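Local structure of protein DJ-1 homolog D (Arabidopsis thaliana, 4OGG) at residues C[176-179]-C[180-184]; C[210-213]-C[214-218]. The protein belongs to the DJ-1/PfpI family and carries two such domains in tandem, each an alpha/beta fold related to class I glutaminase domains. One frame throughout, in Å; residues are numbered along the deposited sequence.

Contact 1: residues C[176-179]-C[180-184]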
# COMPACT_ATOMS: atom_id res chain seq x y z
N HIS C 176 -17.46 -14.04 -16.34
CA HIS C 176 -17.33 -15.35 -15.70
C HIS C 176 -18.57 -16.24 -15.77
O HIS C 176 -18.45 -17.44 -16.04
CB HIS C 176 -16.92 -15.22 -14.23
CG HIS C 176 -15.44 -15.06 -14.00
ND1 HIS C 176 -14.49 -15.56 -14.86
CD2 HIS C 176 -14.76 -14.50 -12.97
CE1 HIS C 176 -13.29 -15.33 -14.37
NE2 HIS C 176 -13.42 -14.69 -13.22
N PRO C 177 -19.77 -15.69 -15.50
CA PRO C 177 -20.98 -16.52 -15.54
C PRO C 177 -21.15 -17.34 -16.83
O PRO C 177 -21.21 -18.57 -16.79
CB PRO C 177 -22.10 -15.51 -15.33
CG PRO C 177 -21.46 -14.50 -14.41
CD PRO C 177 -20.09 -14.32 -15.06
N GLU C 178 -21.23 -16.65 -17.96
CA GLU C 178 -21.41 -17.31 -19.25
C GLU C 178 -20.14 -18.08 -19.64
O GLU C 178 -20.21 -19.14 -20.25
CB GLU C 178 -21.76 -16.29 -20.33
CG GLU C 178 -21.81 -16.88 -21.73
CD GLU C 178 -22.26 -15.89 -22.79
OE1 GLU C 178 -22.13 -14.67 -22.57
OE2 GLU C 178 -22.75 -16.34 -23.85
N PHE C 179 -18.99 -17.53 -19.27
CA PHE C 179 -17.69 -18.14 -19.55
C PHE C 179 -17.66 -19.55 -18.96
O PHE C 179 -17.39 -20.53 -19.65
CB PHE C 179 -16.59 -17.28 -18.92
CG PHE C 179 -15.18 -17.80 -19.14
CD1 PHE C 179 -14.64 -17.90 -20.41
CD2 PHE C 179 -14.38 -18.12 -18.04
CE1 PHE C 179 -13.31 -18.30 -20.60
CE2 PHE C 179 -13.05 -18.52 -18.21
CZ PHE C 179 -12.51 -18.61 -19.49
N ILE C 180 -17.93 -19.62 -17.67
CA ILE C 180 -17.93 -20.89 -16.95
C ILE C 180 -19.05 -21.81 -17.43
O ILE C 180 -18.85 -23.02 -17.58
CB ILE C 180 -18.05 -20.64 -15.43
CG1 ILE C 180 -16.79 -19.90 -14.95
CG2 ILE C 180 -18.24 -21.95 -14.69
CD1 ILE C 180 -16.83 -19.44 -13.51
N GLN C 181 -20.23 -21.25 -17.69
CA GLN C 181 -21.35 -22.07 -18.15
C GLN C 181 -21.02 -22.75 -19.48
O GLN C 181 -21.27 -23.94 -19.67
CB GLN C 181 -22.61 -21.23 -18.31
CG GLN C 181 -23.88 -22.06 -18.42
CD GLN C 181 -25.12 -21.21 -18.64
OE1 GLN C 181 -25.43 -20.83 -19.77
NE2 GLN C 181 -25.83 -20.90 -17.56
N LEU C 182 -20.45 -21.99 -20.41
CA LEU C 182 -20.09 -22.51 -21.72
C LEU C 182 -19.03 -23.61 -21.61
O LEU C 182 -19.06 -24.58 -22.36
CB LEU C 182 -19.57 -21.38 -22.61
CG LEU C 182 -20.62 -20.37 -23.09
CD1 LEU C 182 -19.93 -19.15 -23.65
CD2 LEU C 182 -21.52 -21.03 -24.13
N PHE C 183 -18.12 -23.44 -20.66
CA PHE C 183 -17.05 -24.41 -20.45
C PHE C 183 -17.64 -25.70 -19.90
O PHE C 183 -17.28 -26.80 -20.34
CB PHE C 183 -16.01 -23.84 -19.48
CG PHE C 183 -14.78 -24.69 -19.33
CD1 PHE C 183 -13.98 -25.00 -20.43
CD2 PHE C 183 -14.39 -25.15 -18.07
CE1 PHE C 183 -12.82 -25.76 -20.28
CE2 PHE C 183 -13.23 -25.91 -17.92
CZ PHE C 183 -12.44 -26.21 -19.02
N VAL C 184 -18.55 -25.57 -18.94
CA VAL C 184 -19.20 -26.72 -18.35
C VAL C 184 -19.95 -27.49 -19.44
O VAL C 184 -19.89 -28.72 -19.51
CB VAL C 184 -20.19 -26.29 -17.24
CG1 VAL C 184 -21.07 -27.47 -16.83
CG2 VAL C 184 -19.42 -25.77 -16.04

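Contact 2: residues C[210-213]-C[214-218]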
# COMPACT_ATOMS: atom_id res chain seq x y z
N GLU C 210 -15.22 -14.24 -0.97
CA GLU C 210 -16.50 -14.67 -0.43
C GLU C 210 -17.75 -14.06 -1.02
O GLU C 210 -18.84 -14.62 -0.89
CB GLU C 210 -16.46 -14.52 1.09
CG GLU C 210 -15.29 -15.32 1.65
CD GLU C 210 -15.07 -15.12 3.13
OE1 GLU C 210 -14.00 -15.55 3.61
OE2 GLU C 210 -15.95 -14.55 3.80
N VAL C 211 -17.60 -12.91 -1.68
CA VAL C 211 -18.76 -12.33 -2.34
C VAL C 211 -18.72 -12.74 -3.81
O VAL C 211 -19.70 -13.27 -4.34
CB VAL C 211 -18.79 -10.78 -2.24
CG1 VAL C 211 -17.49 -10.18 -2.78
CG2 VAL C 211 -19.99 -10.23 -3.03
N LYS C 212 -17.58 -12.54 -4.46
CA LYS C 212 -17.45 -12.83 -5.88
C LYS C 212 -17.59 -14.29 -6.30
O LYS C 212 -18.29 -14.59 -7.26
CB LYS C 212 -16.12 -12.30 -6.42
CG LYS C 212 -16.13 -12.03 -7.93
CD LYS C 212 -16.94 -10.77 -8.26
CE LYS C 212 -16.77 -10.35 -9.71
NZ LYS C 212 -17.47 -9.07 -10.02
N VAL C 213 -16.92 -15.19 -5.59
CA VAL C 213 -16.99 -16.60 -5.96
C VAL C 213 -18.39 -17.20 -5.89
O VAL C 213 -18.88 -17.75 -6.88
CB VAL C 213 -16.00 -17.45 -5.13
CG1 VAL C 213 -16.10 -18.92 -5.52
CG2 VAL C 213 -14.57 -16.95 -5.37
N PRO C 214 -19.06 -17.11 -4.73
CA PRO C 214 -20.41 -17.69 -4.69
C PRO C 214 -21.35 -16.96 -5.65
O PRO C 214 -22.18 -17.58 -6.32
CB PRO C 214 -20.83 -17.50 -3.23
CG PRO C 214 -19.50 -17.52 -2.49
CD PRO C 214 -18.64 -16.66 -3.39
N PHE C 215 -21.22 -15.64 -5.72
CA PHE C 215 -22.07 -14.82 -6.58
C PHE C 215 -21.97 -15.25 -8.04
O PHE C 215 -22.99 -15.54 -8.68
CB PHE C 215 -21.68 -13.34 -6.43
CG PHE C 215 -22.63 -12.39 -7.11
CD1 PHE C 215 -22.36 -11.92 -8.40
CD2 PHE C 215 -23.78 -11.96 -6.47
CE1 PHE C 215 -23.23 -11.03 -9.03
CE2 PHE C 215 -24.66 -11.07 -7.09
CZ PHE C 215 -24.38 -10.61 -8.37
N GLN C 216 -20.76 -15.33 -8.56
CA GLN C 216 -20.58 -15.73 -9.95
C GLN C 216 -20.79 -17.22 -10.18
O GLN C 216 -21.18 -17.62 -11.28
CB GLN C 216 -19.22 -15.27 -10.45
CG GLN C 216 -19.12 -13.76 -10.50
CD GLN C 216 -18.00 -13.26 -11.38
OE1 GLN C 216 -18.21 -12.41 -12.25
NE2 GLN C 216 -16.81 -13.78 -11.17
N SER C 217 -20.54 -18.04 -9.17
CA SER C 217 -20.75 -19.48 -9.32
C SER C 217 -22.23 -19.74 -9.55
O SER C 217 -22.61 -20.51 -10.44
CB SER C 217 -20.28 -20.23 -8.06
OG SER C 217 -18.87 -20.22 -7.94
N LEU C 218 -23.07 -19.08 -8.76
CA LEU C 218 -24.52 -19.25 -8.89
C LEU C 218 -25.04 -18.67 -10.20
O LEU C 218 -25.97 -19.21 -10.80
CB LEU C 218 -25.23 -18.62 -7.69
CG LEU C 218 -24.94 -19.30 -6.35
CD1 LEU C 218 -25.49 -18.48 -5.20
CD2 LEU C 218 -25.54 -20.70 -6.35

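Contact 1: residues C[176-179]-C[180-184]
The phenyl ring of F179 and the side chain of I180 meet at the start of helix 176-186, where F179 CD2 lies 4.3 Å from I180 CG1 and the backbone N of I180 sits obliquely beside the ring. C161, I168 and A170 of strands 161-164 and 167-170, with I117, also touch this phenylalanine. One turn apart, the side chain of E178 lies alongside L182, the two pointing the same way. With CG anti to its backbone N (chi1 174°) and the chain extended beyond, E178 lays its methylene against the leucine branch, CG to L182 CD1 being 3.5 Å. I180 uses its CG1 arm, which passes 3.2 Å from H176 O, and its CD1 reaches H176 CB. Behind these contacts run the regular helical bonds, the straightest from I180 N to H176 O at 2.8 Å. P177 suits the first turn, where its missing N-H costs little. Q181 turns its amide to A220 O, with a weak second bond to K185. Chemically, F179, I180 and F183 bury hydrocarbon, Q181 has its amide NE2 satisfied, and E178, alone exposed among the touching residues, spends its aliphatic stem on L182.

Contact 2: residues C[210-213]-C[214-218]
The chi1 of S217, -71°, sets OG beside its own backbone N, from where it donates to V213 O at 2.7 Å. The same carbonyl accepts S217 N at 2.8 Å, from the opposite face of its plane. The hydroxyl stands above that plane rather than on a lone pair, but the double grip lets a small polar residue be buried in a helix. K212 and Q216 are brought together by a bend at chi2 of the lysine (74°), against an extended glutamine; the two chains cross obliquely, with K212 CE 3.6 Å from Q216 CD. Here the lysine's methylenes meet the amide end of the glutamine by van der Waals contact, while NZ goes on to a salt bridge with E174. Beneath them, Q216 N binds K212 O at 2.9 Å.

P214 has no N-H to give to the turn before, and E210 O, with P214 CD 3.2 Å away, is left buried without a partner in the model; the helix is kinked here. P214 CD also lies close to CB of the preceding V213, at 3.3 Å, tighter than usual van der Waals contact. The ring of F215 meets F200 and F259 edge-to-face and touches V225 and A227 of strand 224-228, as suits a large aromatic in the core. E210, at the N-terminal end, sends its carboxylate to the neighbourhood of the modified cysteine at position 311. A proline-kinked helix with a serine returning its hydroxyl to the carbonyl four residues back forms here one buried helix of the second DJ-1/PfpI domain, with the glutamate near its start beside that domain's modified cysteine.

In the fold
Contact 1 belongs to the first DJ-1/PfpI domain and contact 2 to the second, yet their centres are only 13 Å apart, because helices 176-186 and 208-221 pack together where the domains meet. H176 and P177 rest against Q216, and I180 and Q181 reach A220 farther along the same helix. Helices 15-27 and 369-380 also line contact 2: V213, Q216 and S217 lean on the former, while V213, P214 and L218 face the latter. H176 and F179 of contact 1 touch I117, next to the modified cysteine at position 118; each contact thus lies close to the modified cysteine of its own domain, contact 2 through E210.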